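Local coordinates for protein glycoside Hydrolase (Bacteroides uniformis, PDB 5TA0) that probably hydrolyses agarose-type galactans, holding a neoagarooctaose chain in the cleft of its catalytic barrel, at residues V79-E84 with K132-I137. Sequence-based numbering, arbitrary orientation.
Sequences VYVGRE and KYSNLI. With EDO (1,2-ethanediol), chain S.
Tyr133 CD1 lies over one face of the Tyr80 ring, 3.7 Å from Tyr80 CE2, while Lys132 O sits at that ring's edge, near its plane. The two ring planes meet obliquely, at 43°. The pair lies near the start of two adjacent parallel strands of the (alpha/beta) barrel, 80-84 and 134-140, joined by a beta-alpha-beta crossover whose connection is more than half helix and holds no strand. Tyr80 reaches its neighbour with CG anti to its carbonyl carbon (chi1 -63°), which also brings CD2 to 3.5 Å from Tyr133 O. At Tyr80 an alanine would probably uncover Tyr133 CD1 and leave that ring freer to turn. A beta bulge shifts the register by one between the bridges Val81–Ser134 and Arg83–Ile137, next to the cis peptide preceding Gly82. Asn135 N binds Val81 O at 2.8 Å, nearly straight at 171°, whereas Gly82 N makes only a weak bond to Asn135 O. At the far end the Arg83 guanidinium has Ile137 CG2 at its edge, near its plane, 4.0 Å from NE. Its extended chain carries it to Glu199, a salt-bridge partner, and to His52 and Asn202, beside a bound anhydrogalactose; Glu84 touches a bound galactose. Asn135 ND2 donates to O2 of a 1,2-ethanediol, probably from the crystallisation liquor, at 3.1 Å.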
loop_
_atom_site.group_PDB
_atom_site.type_symbol
_atom_site.label_atom_id
_atom_site.label_comp_id
_atom_site.label_asym_id
_atom_site.label_seq_id
_atom_site.Cartn_x
_atom_site.Cartn_y
_atom_site.Cartn_z
ATOM N N VAL A 79 -0.035 -16.014 -7.367
ATOM C CA VAL A 79 -0.112 -14.564 -7.452
ATOM C C VAL A 79 -1.545 -14.156 -7.741
ATOM O O VAL A 79 -2.182 -14.746 -8.605
ATOM C CB VAL A 79 0.826 -14.008 -8.539
ATOM C CG1 VAL A 79 0.729 -12.488 -8.626
ATOM C CG2 VAL A 79 2.262 -14.443 -8.277
ATOM N N TYR A 80 -2.020 -13.119 -7.053
ATOM C CA TYR A 80 -3.425 -12.717 -7.119
ATOM C C TYR A 80 -3.619 -11.415 -7.917
ATOM O O TYR A 80 -2.664 -10.680 -8.208
ATOM C CB TYR A 80 -3.990 -12.621 -5.677
ATOM C CG TYR A 80 -3.944 -13.993 -5.033
ATOM C CD1 TYR A 80 -2.762 -14.529 -4.498
ATOM C CD2 TYR A 80 -5.079 -14.801 -5.031
ATOM C CE1 TYR A 80 -2.741 -15.838 -4.012
ATOM C CE2 TYR A 80 -5.050 -16.102 -4.539
ATOM C CZ TYR A 80 -3.887 -16.604 -4.047
ATOM O OH TYR A 80 -3.853 -17.922 -3.588
ATOM N N VAL A 81 -4.861 -11.157 -8.271
ATOM C CA VAL A 81 -5.263 -9.950 -9.002
ATOM C C VAL A 81 -6.522 -9.415 -8.322
ATOM O O VAL A 81 -7.146 -10.147 -7.551
ATOM C CB VAL A 81 -5.473 -10.213 -10.505
ATOM C CG1 VAL A 81 -4.176 -10.669 -11.155
ATOM C CG2 VAL A 81 -6.561 -11.229 -10.747
ATOM N N GLY A 82 -6.933 -8.169 -8.568
ATOM C CA GLY A 82 -6.291 -7.182 -9.449
ATOM C C GLY A 82 -7.098 -5.895 -9.446
ATOM O O GLY A 82 -7.891 -5.641 -8.537
ATOM N N ARG A 83 -6.870 -5.078 -10.456
ATOM C CA ARG A 83 -7.516 -3.769 -10.575
ATOM C C ARG A 83 -7.655 -3.458 -12.038
ATOM O O ARG A 83 -6.792 -3.853 -12.842
ATOM C CB ARG A 83 -6.677 -2.689 -9.868
ATOM C CG ARG A 83 -7.234 -1.268 -9.892
ATOM C CD ARG A 83 -6.540 -0.446 -8.826
ATOM N NE ARG A 83 -6.999 0.939 -8.675
ATOM C CZ ARG A 83 -6.463 2.008 -9.257
ATOM N NH1 ARG A 83 -6.881 3.219 -8.914
ATOM N NH2 ARG A 83 -5.497 1.894 -10.139
ATOM N N GLU A 84 -8.746 -2.788 -12.423
ATOM C CA GLU A 84 -8.976 -2.492 -13.831
ATOM C C GLU A 84 -9.874 -1.277 -13.991
ATOM O O GLU A 84 -10.941 -1.191 -13.401
ATOM C CB GLU A 84 -9.588 -3.700 -14.561
ATOM C CG GLU A 84 -9.122 -3.903 -15.998
ATOM C CD GLU A 84 -9.732 -2.961 -17.009
ATOM O OE1 GLU A 84 -8.987 -2.494 -17.902
ATOM O OE2 GLU A 84 -10.940 -2.701 -16.967
ATOM N N LYS A 132 -10.760 -17.883 -8.809
ATOM C CA LYS A 132 -10.322 -18.030 -7.420
ATOM C C LYS A 132 -9.082 -17.189 -7.046
ATOM O O LYS A 132 -8.796 -17.023 -5.859
ATOM C CB LYS A 132 -10.094 -19.510 -7.061
ATOM C CG LYS A 132 -8.964 -20.183 -7.795
ATOM C CD LYS A 132 -8.861 -21.656 -7.418
ATOM C CE LYS A 132 -7.690 -22.282 -8.116
ATOM N NZ LYS A 132 -7.739 -23.764 -7.934
ATOM N N TYR A 133 -8.352 -16.698 -8.066
ATOM C CA TYR A 133 -7.219 -15.804 -7.839
ATOM C C TYR A 133 -7.566 -14.304 -7.932
ATOM O O TYR A 133 -6.691 -13.465 -7.789
ATOM C CB TYR A 133 -6.092 -16.112 -8.839
ATOM C CG TYR A 133 -5.486 -17.488 -8.687
ATOM C CD1 TYR A 133 -4.460 -17.707 -7.795
ATOM C CD2 TYR A 133 -5.925 -18.554 -9.458
ATOM C CE1 TYR A 133 -3.875 -18.957 -7.643
ATOM C CE2 TYR A 133 -5.343 -19.815 -9.338
ATOM C CZ TYR A 133 -4.327 -20.008 -8.420
ATOM O OH TYR A 133 -3.738 -21.244 -8.294
ATOM N N SER A 134 -8.828 -13.966 -8.153
ATOM C CA SER A 134 -9.225 -12.612 -8.496
ATOM C C SER A 134 -10.187 -12.012 -7.489
ATOM O O SER A 134 -11.238 -12.607 -7.167
ATOM C CB SER A 134 -9.870 -12.644 -9.872
ATOM O OG SER A 134 -10.233 -11.329 -10.289
ATOM N N ASN A 135 -9.834 -10.829 -6.992
ATOM C CA ASN A 135 -10.723 -9.999 -6.194
ATOM C C ASN A 135 -10.552 -8.593 -6.741
ATOM O O ASN A 135 -9.551 -7.916 -6.487
ATOM C CB ASN A 135 -10.356 -10.085 -4.726
ATOM C CG ASN A 135 -11.355 -9.388 -3.810
ATOM O OD1 ASN A 135 -12.366 -8.880 -4.270
ATOM N ND2 ASN A 135 -11.084 -9.383 -2.524
ATOM N N LEU A 136 -11.476 -8.175 -7.576
ATOM C CA LEU A 136 -11.266 -6.967 -8.367
ATOM C C LEU A 136 -11.474 -5.682 -7.613
ATOM O O LEU A 136 -12.499 -5.492 -6.933
ATOM C CB LEU A 136 -12.174 -6.969 -9.602
ATOM C CG LEU A 136 -12.002 -5.832 -10.605
ATOM C CD1 LEU A 136 -10.657 -5.950 -11.277
ATOM C CD2 LEU A 136 -13.149 -5.833 -11.613
ATOM N N ILE A 137 -10.505 -4.777 -7.777
ATOM C CA ILE A 137 -10.682 -3.361 -7.473
ATOM C C ILE A 137 -11.107 -2.664 -8.755
ATOM O O ILE A 137 -10.372 -2.621 -9.728
ATOM C CB ILE A 137 -9.373 -2.701 -6.951
ATOM C CG1 ILE A 137 -8.780 -3.506 -5.786
ATOM C CG2 ILE A 137 -9.620 -1.243 -6.582
ATOM C CD1 ILE A 137 -7.383 -3.072 -5.406
HETATM C C1 EDO S . -8.491 -8.562 -0.088
HETATM O O1 EDO S . -9.473 -9.505 0.369
HETATM C C2 EDO S . -7.526 -9.282 -0.996
HETATM O O2 EDO S . -8.175 -10.137 -1.923
#